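Local coordinates for protein ornithine carbamoyltransferase, anabolic (Campylobacter jejuni subsp. jejuni, PDB 3TPF) that catalyses the reversible transfer of the carbamoyl group from carbamoyl phosphate to L-ornithine, giving L-citrulline for arginine biosynthesis, at residues Phe5-Arg9 against Tyr124-Leu130; Asp154-Met158 against Asp221-Ser225; Tyr206-Glu210 against Gly241-Asp245; Ile257-Leu262 against Val281-Ala286. All coordinates share one frame; numbering follows the deposited sequence.

Contact 1 of 4, residues Phe5-Arg9 against Tyr124-Leu130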
loop_
_atom_site.group_PDB
_atom_site.type_symbol
_atom_site.label_atom_id
_atom_site.label_comp_id
_atom_site.label_asym_id
_atom_site.label_seq_id
_atom_site.Cartn_x
_atom_site.Cartn_y
_atom_site.Cartn_z
ATOM N N PHE B 5 0.010 -2.869 -24.064
ATOM C CA PHE B 5 -0.365 -1.481 -24.351
ATOM C C PHE B 5 0.818 -0.536 -23.918
ATOM O O PHE B 5 0.821 0.063 -22.892
ATOM C CB PHE B 5 -1.673 -1.141 -23.647
ATOM C CG PHE B 5 -2.211 0.187 -24.055
ATOM C CD1 PHE B 5 -3.042 0.322 -25.178
ATOM C CD2 PHE B 5 -1.852 1.304 -23.394
ATOM C CE1 PHE B 5 -3.491 1.553 -25.620
ATOM C CE2 PHE B 5 -2.268 2.543 -23.824
ATOM C CZ PHE B 5 -3.070 2.683 -24.962
ATOM N N LEU B 6 1.848 -0.486 -24.683
ATOM C CA LEU B 6 3.054 0.291 -24.351
ATOM C C LEU B 6 3.088 1.628 -25.033
ATOM O O LEU B 6 3.812 2.510 -24.630
ATOM C CB LEU B 6 4.309 -0.491 -24.792
ATOM C CG LEU B 6 4.381 -1.949 -24.233
ATOM C CD1 LEU B 6 5.676 -2.659 -24.549
ATOM C CD2 LEU B 6 4.185 -1.965 -22.738
ATOM N N THR B 7 2.419 1.719 -26.167
ATOM C CA THR B 7 2.287 2.955 -26.933
ATOM C C THR B 7 1.111 2.892 -27.907
ATOM O O THR B 7 0.813 1.848 -28.470
ATOM C CB THR B 7 3.545 3.271 -27.771
ATOM O OG1 THR B 7 3.254 4.384 -28.634
ATOM C CG2 THR B 7 3.941 2.076 -28.590
ATOM N N LEU B 8 0.493 4.019 -28.170
ATOM C CA LEU B 8 -0.590 3.995 -29.128
ATOM C C LEU B 8 -0.128 3.660 -30.551
ATOM O O LEU B 8 -0.936 3.379 -31.454
ATOM C CB LEU B 8 -1.316 5.327 -29.096
ATOM C CG LEU B 8 -2.122 5.438 -27.795
ATOM C CD1 LEU B 8 -2.629 6.823 -27.482
ATOM C CD2 LEU B 8 -3.231 4.430 -27.958
ATOM N N ARG B 9 1.181 3.713 -30.756
ATOM C CA ARG B 9 1.748 3.392 -32.070
ATOM C C ARG B 9 1.314 2.039 -32.532
ATOM O O ARG B 9 1.221 1.804 -33.704
ATOM C CB ARG B 9 3.257 3.370 -32.030
ATOM C CG ARG B 9 3.879 4.741 -32.149
ATOM C CD ARG B 9 5.362 4.665 -31.974
ATOM N NE ARG B 9 5.976 4.061 -33.113
ATOM C CZ ARG B 9 7.259 4.205 -33.420
ATOM N NH1 ARG B 9 8.070 4.938 -32.656
ATOM N NH2 ARG B 9 7.743 3.613 -34.513
ATOM N N TYR B 124 6.809 7.780 -23.958
ATOM C CA TYR B 124 5.358 7.778 -24.290
ATOM C C TYR B 124 4.506 7.818 -23.035
ATOM O O TYR B 124 4.844 7.246 -22.009
ATOM C CB TYR B 124 4.941 6.560 -25.073
ATOM C CG TYR B 124 5.725 6.263 -26.312
ATOM C CD1 TYR B 124 6.508 5.137 -26.397
ATOM C CD2 TYR B 124 5.629 7.039 -27.400
ATOM C CE1 TYR B 124 7.237 4.844 -27.516
ATOM C CE2 TYR B 124 6.360 6.763 -28.533
ATOM C CZ TYR B 124 7.157 5.662 -28.573
ATOM O OH TYR B 124 7.905 5.380 -29.689
ATOM N N HIS B 125 3.420 8.532 -23.119
ATOM C CA HIS B 125 2.476 8.561 -22.025
ATOM C C HIS B 125 1.066 8.303 -22.518
ATOM O O HIS B 125 0.192 9.107 -22.357
ATOM C CB HIS B 125 2.604 9.871 -21.251
ATOM C CG HIS B 125 1.851 9.867 -19.942
ATOM N ND1 HIS B 125 1.327 8.713 -19.389
ATOM C CD2 HIS B 125 1.480 10.878 -19.117
ATOM C CE1 HIS B 125 0.662 9.012 -18.290
ATOM N NE2 HIS B 125 0.731 10.320 -18.101
ATOM N N PRO B 126 0.841 7.148 -23.133
ATOM C CA PRO B 126 -0.425 6.880 -23.847
ATOM C C PRO B 126 -1.685 6.868 -23.062
ATOM O O PRO B 126 -2.710 7.248 -23.626
ATOM C CB PRO B 126 -0.227 5.476 -24.389
ATOM C CG PRO B 126 0.730 4.863 -23.421
ATOM C CD PRO B 126 1.704 5.966 -23.121
ATOM N N THR B 127 -1.704 6.388 -21.846
ATOM C CA THR B 127 -3.006 6.398 -21.091
ATOM C C THR B 127 -3.489 7.867 -20.882
ATOM O O THR B 127 -4.679 8.188 -20.982
ATOM C CB THR B 127 -2.968 5.703 -19.741
ATOM O OG1 THR B 127 -1.915 6.294 -18.954
ATOM C CG2 THR B 127 -2.744 4.231 -19.880
ATOM N N GLN B 128 -2.536 8.779 -20.777
ATOM C CA GLN B 128 -2.884 10.191 -20.668
ATOM C C GLN B 128 -3.553 10.725 -21.958
ATOM O O GLN B 128 -4.569 11.433 -21.950
ATOM C CB GLN B 128 -1.635 11.011 -20.302
ATOM C CG GLN B 128 -1.947 12.471 -20.100
ATOM C CD GLN B 128 -2.873 12.790 -18.883
ATOM O OE1 GLN B 128 -2.794 12.126 -17.837
ATOM N NE2 GLN B 128 -3.704 13.865 -19.010
ATOM N N VAL B 129 -2.919 10.421 -23.077
ATOM C CA VAL B 129 -3.471 10.880 -24.347
ATOM C C VAL B 129 -4.813 10.275 -24.528
ATOM O O VAL B 129 -5.700 10.949 -24.981
ATOM C CB VAL B 129 -2.525 10.598 -25.442
ATOM C CG1 VAL B 129 -3.202 10.719 -26.782
ATOM C CG2 VAL B 129 -1.291 11.476 -25.246
ATOM N N LEU B 130 -5.039 9.046 -24.091
ATOM C CA LEU B 130 -6.406 8.484 -24.277
ATOM C C LEU B 130 -7.387 9.308 -23.510
ATOM O O LEU B 130 -8.506 9.549 -23.943
ATOM C CB LEU B 130 -6.517 7.059 -23.794
ATOM C CG LEU B 130 -6.147 5.945 -24.734
ATOM C CD1 LEU B 130 -6.229 4.690 -23.981
ATOM C CD2 LEU B 130 -7.033 5.858 -25.927
#

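Contact 2 of 4, residues Asp154-Met158 against Asp221-Ser225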
loop_
_atom_site.group_PDB
_atom_site.type_symbol
_atom_site.label_atom_id
_atom_site.label_comp_id
_atom_site.label_asym_id
_atom_site.label_seq_id
_atom_site.Cartn_x
_atom_site.Cartn_y
_atom_site.Cartn_z
ATOM N N ASP B 154 7.541 21.033 -24.357
ATOM C CA ASP B 154 8.794 20.309 -24.558
ATOM C C ASP B 154 8.615 19.214 -25.634
ATOM O O ASP B 154 7.494 18.847 -25.985
ATOM C CB ASP B 154 9.245 19.653 -23.233
ATOM C CG ASP B 154 10.722 19.232 -23.223
ATOM O OD1 ASP B 154 11.495 19.554 -24.153
ATOM O OD2 ASP B 154 11.100 18.513 -22.271
ATOM N N SER B 155 9.734 18.720 -26.153
ATOM C CA SER B 155 9.742 17.469 -26.949
ATOM C C SER B 155 9.760 16.232 -26.025
ATOM O O SER B 155 10.565 15.297 -26.191
ATOM C CB SER B 155 10.895 17.432 -27.948
ATOM O OG SER B 155 12.055 16.849 -27.335
ATOM N N ASN B 156 8.855 16.231 -25.063
ATOM C CA ASN B 156 8.801 15.179 -24.050
ATOM C C ASN B 156 7.891 14.000 -24.468
ATOM O O ASN B 156 7.422 13.935 -25.609
ATOM C CB ASN B 156 8.304 15.760 -22.722
ATOM C CG ASN B 156 6.867 16.226 -22.791
ATOM O OD1 ASN B 156 6.232 16.100 -23.815
ATOM N ND2 ASN B 156 6.367 16.781 -21.726
ATOM N N ASN B 157 7.675 13.076 -23.552
ATOM C CA ASN B 157 6.748 11.926 -23.797
ATOM C C ASN B 157 5.346 12.312 -24.277
ATOM O O ASN B 157 4.806 11.717 -25.195
ATOM C CB ASN B 157 6.614 10.996 -22.560
ATOM C CG ASN B 157 6.222 11.728 -21.308
ATOM O OD1 ASN B 157 5.829 12.910 -21.344
ATOM N ND2 ASN B 157 6.361 11.047 -20.187
HETATM N N MSE B 158 4.782 13.328 -23.643
HETATM C CA MSE B 158 3.408 13.821 -23.961
HETATM C C MSE B 158 3.307 14.314 -25.399
HETATM O O MSE B 158 2.301 14.084 -26.107
HETATM C CB MSE B 158 3.031 15.001 -23.072
HETATM C CG MSE B 158 2.425 14.540 -21.775
HETATM SE SE MSE B 158 0.764 13.532 -22.052
HETATM C CE MSE B 158 -0.365 14.924 -22.918
ATOM N N ASP B 221 2.023 21.398 -21.154
ATOM C CA ASP B 221 2.589 20.540 -20.108
ATOM C C ASP B 221 3.795 21.194 -19.463
ATOM O O ASP B 221 4.397 22.136 -20.016
ATOM C CB ASP B 221 3.007 19.200 -20.718
ATOM C CG ASP B 221 3.327 18.113 -19.664
ATOM O OD1 ASP B 221 3.015 18.270 -18.445
ATOM O OD2 ASP B 221 3.892 17.078 -20.082
ATOM N N THR B 222 4.170 20.680 -18.304
ATOM C CA THR B 222 5.344 21.197 -17.579
ATOM C C THR B 222 6.547 21.184 -18.484
ATOM O O THR B 222 6.674 20.353 -19.360
ATOM C CB THR B 222 5.725 20.325 -16.372
ATOM O OG1 THR B 222 6.522 19.259 -16.835
ATOM C CG2 THR B 222 4.483 19.666 -15.703
ATOM N N TRP B 223 7.451 22.090 -18.236
ATOM C CA TRP B 223 8.651 22.219 -19.084
ATOM C C TRP B 223 9.816 21.446 -18.536
ATOM O O TRP B 223 10.626 20.871 -19.250
ATOM C CB TRP B 223 9.068 23.662 -19.144
ATOM C CG TRP B 223 8.093 24.573 -19.783
ATOM C CD1 TRP B 223 7.216 24.294 -20.773
ATOM C CD2 TRP B 223 7.952 25.942 -19.505
ATOM N NE1 TRP B 223 6.502 25.397 -21.112
ATOM C CE2 TRP B 223 6.954 26.439 -20.355
ATOM C CE3 TRP B 223 8.589 26.820 -18.621
ATOM C CZ2 TRP B 223 6.577 27.789 -20.358
ATOM C CZ3 TRP B 223 8.201 28.155 -18.604
ATOM C CH2 TRP B 223 7.210 28.628 -19.470
ATOM N N VAL B 224 9.920 21.512 -17.227
ATOM C CA VAL B 224 10.872 20.720 -16.504
ATOM C C VAL B 224 10.240 19.340 -16.353
ATOM O O VAL B 224 9.441 19.077 -15.447
ATOM C CB VAL B 224 11.224 21.419 -15.199
ATOM C CG1 VAL B 224 12.090 20.506 -14.346
ATOM C CG2 VAL B 224 11.883 22.725 -15.576
ATOM N N SER B 225 10.634 18.473 -17.279
ATOM C CA SER B 225 10.065 17.126 -17.405
ATOM C C SER B 225 10.745 16.152 -16.426
ATOM O O SER B 225 11.970 16.142 -16.284
ATOM C CB SER B 225 10.087 16.643 -18.873
ATOM O OG SER B 225 9.162 17.392 -19.694
#

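Contact 3 of 4, residues Tyr206-Glu210 against Gly241-Asp245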
loop_
_atom_site.group_PDB
_atom_site.type_symbol
_atom_site.label_atom_id
_atom_site.label_comp_id
_atom_site.label_asym_id
_atom_site.label_seq_id
_atom_site.Cartn_x
_atom_site.Cartn_y
_atom_site.Cartn_z
ATOM N N TYR B 206 8.384 26.738 -34.051
ATOM C CA TYR B 206 8.855 27.358 -32.804
ATOM C C TYR B 206 8.140 28.680 -32.493
ATOM O O TYR B 206 8.688 29.575 -31.842
ATOM C CB TYR B 206 10.368 27.536 -32.803
ATOM C CG TYR B 206 10.908 28.379 -33.907
ATOM C CD1 TYR B 206 11.562 27.785 -34.989
ATOM C CD2 TYR B 206 10.813 29.789 -33.880
ATOM C CE1 TYR B 206 12.090 28.567 -36.024
ATOM C CE2 TYR B 206 11.335 30.570 -34.911
ATOM C CZ TYR B 206 11.978 29.955 -35.978
ATOM O OH TYR B 206 12.513 30.697 -37.018
ATOM N N ASP B 207 6.901 28.776 -32.958
ATOM C CA ASP B 207 6.089 29.993 -32.793
ATOM C C ASP B 207 4.749 29.654 -32.159
ATOM O O ASP B 207 3.862 29.121 -32.815
ATOM C CB ASP B 207 5.856 30.672 -34.133
ATOM C CG ASP B 207 5.194 32.007 -34.000
ATOM O OD1 ASP B 207 4.602 32.290 -32.948
ATOM O OD2 ASP B 207 5.299 32.813 -34.945
ATOM N N LYS B 208 4.611 30.003 -30.898
ATOM C CA LYS B 208 3.417 29.681 -30.131
ATOM C C LYS B 208 2.173 30.104 -30.910
ATOM O O LYS B 208 1.207 29.363 -31.046
ATOM C CB LYS B 208 3.503 30.377 -28.753
ATOM C CG LYS B 208 2.265 30.330 -27.859
ATOM C CD LYS B 208 2.507 30.940 -26.465
ATOM C CE LYS B 208 2.373 32.464 -26.388
ATOM N NZ LYS B 208 2.522 33.062 -25.026
ATOM N N PHE B 209 2.221 31.315 -31.426
ATOM C CA PHE B 209 1.029 31.964 -31.978
ATOM C C PHE B 209 0.579 31.355 -33.295
ATOM O O PHE B 209 -0.618 31.235 -33.556
ATOM C CB PHE B 209 1.272 33.444 -32.151
ATOM C CG PHE B 209 1.600 34.152 -30.871
ATOM C CD1 PHE B 209 2.925 34.463 -30.548
ATOM C CD2 PHE B 209 0.595 34.510 -29.984
ATOM C CE1 PHE B 209 3.234 35.141 -29.368
ATOM C CE2 PHE B 209 0.900 35.170 -28.806
ATOM C CZ PHE B 209 2.222 35.498 -28.499
ATOM N N GLU B 210 1.544 30.953 -34.102
ATOM C CA GLU B 210 1.268 30.219 -35.340
ATOM C C GLU B 210 0.586 28.889 -35.044
ATOM O O GLU B 210 -0.369 28.484 -35.704
ATOM C CB GLU B 210 2.561 29.955 -36.122
ATOM C CG GLU B 210 2.416 29.075 -37.379
ATOM C CD GLU B 210 1.804 29.793 -38.568
ATOM O OE1 GLU B 210 1.181 30.868 -38.405
ATOM O OE2 GLU B 210 1.988 29.292 -39.704
ATOM N N GLY B 241 8.812 32.675 -24.411
ATOM C CA GLY B 241 7.546 33.067 -25.057
ATOM C C GLY B 241 6.405 32.072 -24.926
ATOM O O GLY B 241 5.295 32.313 -25.392
ATOM N N PHE B 242 6.661 30.970 -24.251
ATOM C CA PHE B 242 5.812 29.780 -24.430
ATOM C C PHE B 242 4.657 29.581 -23.457
ATOM O O PHE B 242 3.871 28.660 -23.595
ATOM C CB PHE B 242 6.675 28.533 -24.522
ATOM C CG PHE B 242 7.337 28.391 -25.853
ATOM C CD1 PHE B 242 6.821 27.544 -26.802
ATOM C CD2 PHE B 242 8.438 29.161 -26.181
ATOM C CE1 PHE B 242 7.424 27.421 -28.037
ATOM C CE2 PHE B 242 9.047 29.042 -27.411
ATOM C CZ PHE B 242 8.540 28.169 -28.347
HETATM N N MSE B 243 4.527 30.441 -22.487
HETATM C CA MSE B 243 3.437 30.247 -21.539
HETATM C C MSE B 243 2.127 30.361 -22.245
HETATM O O MSE B 243 2.006 31.155 -23.155
HETATM C CB MSE B 243 3.513 31.333 -20.475
HETATM C CG MSE B 243 2.217 31.450 -19.698
HETATM SE SE MSE B 243 2.551 32.575 -18.116
HETATM C CE MSE B 243 3.524 34.164 -18.835
ATOM N N ILE B 244 1.139 29.588 -21.804
ATOM C CA ILE B 244 -0.259 29.807 -22.200
ATOM C C ILE B 244 -0.953 30.784 -21.265
ATOM O O ILE B 244 -1.095 30.546 -20.062
ATOM C CB ILE B 244 -1.102 28.553 -22.205
ATOM C CG1 ILE B 244 -0.485 27.523 -23.141
ATOM C CG2 ILE B 244 -2.513 28.876 -22.608
ATOM C CD1 ILE B 244 -0.193 28.031 -24.550
ATOM N N ASP B 245 -1.311 31.924 -21.823
ATOM C CA ASP B 245 -1.953 32.983 -21.082
ATOM C C ASP B 245 -3.148 33.486 -21.880
ATOM O O ASP B 245 -3.448 32.948 -22.939
ATOM C CB ASP B 245 -0.962 34.114 -20.691
ATOM C CG ASP B 245 -0.204 34.744 -21.882
ATOM O OD1 ASP B 245 0.610 35.663 -21.586
ATOM O OD2 ASP B 245 -0.419 34.382 -23.061
#

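Contact 4 of 4, residues Ile257-Leu262 against Val281-Ala286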
loop_
_atom_site.group_PDB
_atom_site.type_symbol
_atom_site.label_atom_id
_atom_site.label_comp_id
_atom_site.label_asym_id
_atom_site.label_seq_id
_atom_site.Cartn_x
_atom_site.Cartn_y
_atom_site.Cartn_z
ATOM N N ILE B 257 -10.783 24.839 -25.636
ATOM C CA ILE B 257 -10.470 24.290 -24.312
ATOM C C ILE B 257 -8.981 24.142 -24.112
ATOM O O ILE B 257 -8.228 23.943 -25.087
ATOM C CB ILE B 257 -11.118 22.930 -24.030
ATOM C CG1 ILE B 257 -10.694 21.886 -25.049
ATOM C CG2 ILE B 257 -12.610 23.031 -24.055
ATOM C CD1 ILE B 257 -11.151 20.486 -24.651
ATOM N N LEU B 258 -8.544 24.306 -22.866
ATOM C CA LEU B 258 -7.133 24.180 -22.493
ATOM C C LEU B 258 -6.957 22.866 -21.706
ATOM O O LEU B 258 -7.610 22.650 -20.706
ATOM C CB LEU B 258 -6.677 25.361 -21.638
ATOM C CG LEU B 258 -5.273 25.229 -20.997
ATOM C CD1 LEU B 258 -4.230 25.159 -22.092
ATOM C CD2 LEU B 258 -5.044 26.344 -20.007
ATOM N N LEU B 259 -6.086 22.007 -22.165
ATOM C CA LEU B 259 -5.799 20.756 -21.492
ATOM C C LEU B 259 -4.375 20.764 -20.928
ATOM O O LEU B 259 -3.482 21.347 -21.527
ATOM C CB LEU B 259 -5.912 19.565 -22.430
ATOM C CG LEU B 259 -7.284 19.182 -22.946
ATOM C CD1 LEU B 259 -7.160 17.957 -23.803
ATOM C CD2 LEU B 259 -8.237 18.953 -21.718
ATOM N N HIS B 260 -4.224 20.207 -19.731
ATOM C CA HIS B 260 -2.969 20.071 -19.022
ATOM C C HIS B 260 -3.024 18.783 -18.225
ATOM O O HIS B 260 -3.981 18.543 -17.524
ATOM C CB HIS B 260 -2.784 21.221 -18.051
ATOM C CG HIS B 260 -1.382 21.363 -17.531
ATOM N ND1 HIS B 260 -0.679 20.320 -16.969
ATOM C CD2 HIS B 260 -0.568 22.452 -17.451
ATOM C CE1 HIS B 260 0.515 20.758 -16.596
ATOM N NE2 HIS B 260 0.604 22.050 -16.867
ATOM N N CYS B 261 -1.997 17.951 -18.317
ATOM C CA CYS B 261 -2.030 16.601 -17.667
ATOM C C CYS B 261 -1.793 16.698 -16.192
ATOM O O CYS B 261 -2.210 15.831 -15.447
ATOM C CB CYS B 261 -1.041 15.592 -18.240
ATOM S SG CYS B 261 0.675 16.185 -18.213
ATOM N N LEU B 262 -1.160 17.757 -15.775
ATOM C CA LEU B 262 -0.977 18.051 -14.328
ATOM C C LEU B 262 0.210 17.285 -13.807
ATOM O O LEU B 262 0.623 16.318 -14.410
ATOM C CB LEU B 262 -2.201 17.664 -13.448
ATOM C CG LEU B 262 -3.534 18.384 -13.612
ATOM C CD1 LEU B 262 -4.537 17.957 -12.516
ATOM C CD2 LEU B 262 -3.303 19.909 -13.528
ATOM N N VAL B 281 -12.661 21.920 -17.203
ATOM C CA VAL B 281 -12.219 20.966 -18.220
ATOM C C VAL B 281 -10.973 20.269 -17.778
ATOM O O VAL B 281 -10.782 19.100 -18.048
ATOM C CB VAL B 281 -12.073 21.559 -19.660
ATOM C CG1 VAL B 281 -10.749 22.346 -19.825
ATOM C CG2 VAL B 281 -12.149 20.439 -20.667
ATOM N N ILE B 282 -10.069 21.012 -17.166
ATOM C CA ILE B 282 -8.777 20.460 -16.789
ATOM C C ILE B 282 -9.012 19.346 -15.759
ATOM O O ILE B 282 -8.349 18.296 -15.798
ATOM C CB ILE B 282 -7.816 21.509 -16.224
ATOM C CG1 ILE B 282 -7.348 22.428 -17.361
ATOM C CG2 ILE B 282 -6.599 20.841 -15.574
ATOM C CD1 ILE B 282 -6.493 23.617 -16.910
ATOM N N PHE B 283 -9.909 19.569 -14.841
ATOM C CA PHE B 283 -10.081 18.584 -13.794
ATOM C C PHE B 283 -10.985 17.456 -14.230
ATOM O O PHE B 283 -10.937 16.414 -13.625
ATOM C CB PHE B 283 -10.551 19.200 -12.426
ATOM C CG PHE B 283 -9.502 20.034 -11.764
ATOM C CD1 PHE B 283 -8.337 19.472 -11.319
ATOM C CD2 PHE B 283 -9.639 21.399 -11.682
ATOM C CE1 PHE B 283 -7.310 20.237 -10.772
ATOM C CE2 PHE B 283 -8.642 22.177 -11.103
ATOM C CZ PHE B 283 -7.474 21.589 -10.640
ATOM N N GLU B 284 -11.859 17.675 -15.208
ATOM C CA GLU B 284 -12.580 16.557 -15.768
ATOM C C GLU B 284 -11.531 15.654 -16.489
ATOM O O GLU B 284 -11.544 14.418 -16.409
ATOM C CB GLU B 284 -13.684 17.018 -16.711
ATOM C CG GLU B 284 -15.105 16.943 -16.139
ATOM C CD GLU B 284 -15.501 15.515 -15.644
ATOM O OE1 GLU B 284 -16.219 15.392 -14.594
ATOM O OE2 GLU B 284 -15.116 14.489 -16.306
ATOM N N GLU B 285 -10.583 16.319 -17.134
ATOM C CA GLU B 285 -9.527 15.656 -17.862
ATOM C C GLU B 285 -8.894 14.688 -16.864
ATOM O O GLU B 285 -8.828 13.524 -17.131
ATOM C CB GLU B 285 -8.485 16.649 -18.422
ATOM C CG GLU B 285 -7.291 16.037 -19.184
ATOM C CD GLU B 285 -6.121 17.013 -19.494
ATOM O OE1 GLU B 285 -6.320 18.196 -19.153
ATOM O OE2 GLU B 285 -5.041 16.579 -20.073
ATOM N N ALA B 286 -8.420 15.215 -15.730
ATOM C CA ALA B 286 -7.811 14.452 -14.618
ATOM C C ALA B 286 -8.577 13.190 -14.245
ATOM O O ALA B 286 -8.107 12.073 -14.216
ATOM C CB ALA B 286 -7.827 15.373 -13.418
#

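Contact 1 of 4, residues Phe5-Arg9 against Tyr124-Leu130
T7 and P126 mark the nearest approach of the two backbones, their CA atoms 5.7 Å apart, where the loop 5-9 runs past the first turn of helix 126-138. T7 lies over one face of the Y124 phenol ring, with its CB 4.0 Å from the ring centroid and 18° off the ring normal, a CH-pi contact. T7 OG1 sits above the middle of the same ring; chi1 of 172° swings it beside its own carbonyl carbon, where it accepts a nearly straight bond from R9 N (3.0 Å), forming an ST turn. Past the far end of the ring, R9 bends so that NH1 donates to Y124 OH at 3.0 Å, the guanidinium standing almost perpendicular (86°) to the phenol. R9 is held more strongly outside, by a salt bridge to E186 and a cation-pi contact with F190. Residues 125-128 form the HPxQ signature of transcarbamoylases, a predicted carbamoyl phosphate site. H125 occupies the N-cap position and turns away from loop 5-9, whereas P126 faces it. The P126 CB is met by F5 CE2 at 3.6 Å and by L8 CG at 3.9 Å. One turn on, F5 CZ touches L130 CD1 (3.9 Å) and L8 CD1 touches V129 CG1 (4.0 Å). Beyond them, F5 and L130 both reach L19 of helix 13-28, and L8 and V129 lie on T165 of helix 157-169.

Contact 2 of 4, residues Asp154-Met158 against Asp221-Ser225
At the topological switch point of the Rossmann-like ornithine domain, the loops leaving the adjacent parallel strands 148-152 and 217-220 meet through N156 and D221. This is the usual place for a ligand site in such a sheet, and N157, D221 and S225 are predicted to bind L-ornithine; S225 opens the SMG loop of ornithine transcarbamoylases. The backbones approach most closely at D154 and W223, whose CA atoms are 5.8 Å apart.

N156 is the N-cap residue of helix 157-169, and its two amide ends do different work. Its OD1 accepts from the backbone N of C159, its stronger partner, while ND2 reaches over to D221 OD2 of the facing loop at 3.0 Å. The latter bond is weak, being bent to 129°, and the amide and carboxylate planes are turned 53° from one another. With chi1 at 66°, CG lies between the backbone N and carbonyl carbon of N156, which lets one amide serve both the helix start and the facing loop.

The other D221 oxygen, OD1, takes a weak bond from T222 N of its own loop (2.7 Å). Farther out, S225 OG donates weakly to D154 OD2 at 3.4 Å, and the same hydroxyl lies 3.5 Å from N156 ND2. D154 OD1 turns back to accept a weak bond from S155 N. The selenomethionine M158, which also touches Q128 of helix 126-138, runs across D221 at about a right angle, placing its CG 3.4 Å from D221 OD2.

Contact 3 of 4, residues Tyr206-Glu210 against Gly241-Asp245
The ammonium group of K208 bridges two backbone carbonyls of the loop 241-245, donating to M243 O at 2.7 Å and to G241 O at 2.9 Å. The M243 bond comes in nearly along the C=O axis (163° at the oxygen), whereas NZ stands off the carbonyl plane of G241 by 29°. A third, longer attraction is the salt bridge from K208 NZ to D245 OD2 at 3.8 Å. That carboxylate oxygen is also the N-terminal cap of helix 246-251, accepting from A248 N, so the lysine charge probably offsets part of the negative potential at that oxygen and favours the ionised carboxylate.

K208 gets there by running straight out from the backbone through its first two torsions and then turning at chi3 (83°), so that NZ comes between the two carbonyls. It is the first residue of the short helix 208-212, whose N-cap, D207, accepts from F209 N at 3.0 Å through OD1. In the Rossmann-like domain this helix follows the edge strand 201-205, while the loop 241-245 joins helices 232-238 and 246-251; the contact therefore ties two connections near the periphery of the domain.

The aliphatic part of the lysine is also packed. Its CE lies 3.7 Å above the plane of the F209 ring, displaced toward the rim, and its CD is 4.4 Å from I244 CD1. I244 continues inward to V218 and T220 of strand 217-220. At the other end of the interface, the ring of F242 brings CZ to 3.8 Å from Y206 O.

Contact 4 of 4, residues Ile257-Leu262 against Val281-Ala286
E285 leaves helix 279-302 extended beyond CG, and its CB and CG each lie 4.0 Å from L259 CD2. The carboxylate carbon CD lies 3.6 Å from the same methyl and 3.3 Å from H260 O. At the tip OE1 accepts from H260 N at 3.0 Å and 144°, using its syn lone pair and so fastening the helix to the backbone at H260. OE2 takes a weak bond from Q128 of helix 126-138. The peptide held in this way begins the HCLP motif of ornithine transcarbamoylases, in which C261 and L262 are predicted to bind carbamoyl phosphate. H260 ND1 accepts in its ring plane from L262 N (2.9 Å), and H260 NE2 bonds to E269. L262 packs by CD2 on I282 CG2 (4.0 Å) and by CD1 on F283 CE1 (4.0 Å), while I257 CD1 meets V281 CG2 at 4.1 Å. The strand 257-260 lies at the edge of the parallel sheet beside 217-220. The axis of the 281-286 segment of helix 279-302 crosses that of strand 257-260 at -43°, with F275 of helix 272-277 against L262, I282 and F283, and V87 of a second subunit on L262 and A286.

Contacts 1 and 4 are buried, contact 2 is partly buried around the predicted substrate sites, and contact 3 lies near the periphery, about 22 Å between its centre and that of the chain. Contact 1 belongs to the carbamoyl phosphate domain, the other three to the ornithine domain. Apolar packing dominates contacts 1 and 4, weak polar bonds contact 2, and a lysine bound to carbonyls contact 3. Q128 connects contact 1 to both its neighbours: its CG is 3.5 Å from M158 SE of contact 2, and its NE2 is 3.3 Å from C261 CB of contact 4. D221 OD1 and C261 SG, 3.1 Å apart, join contacts 2 and 4.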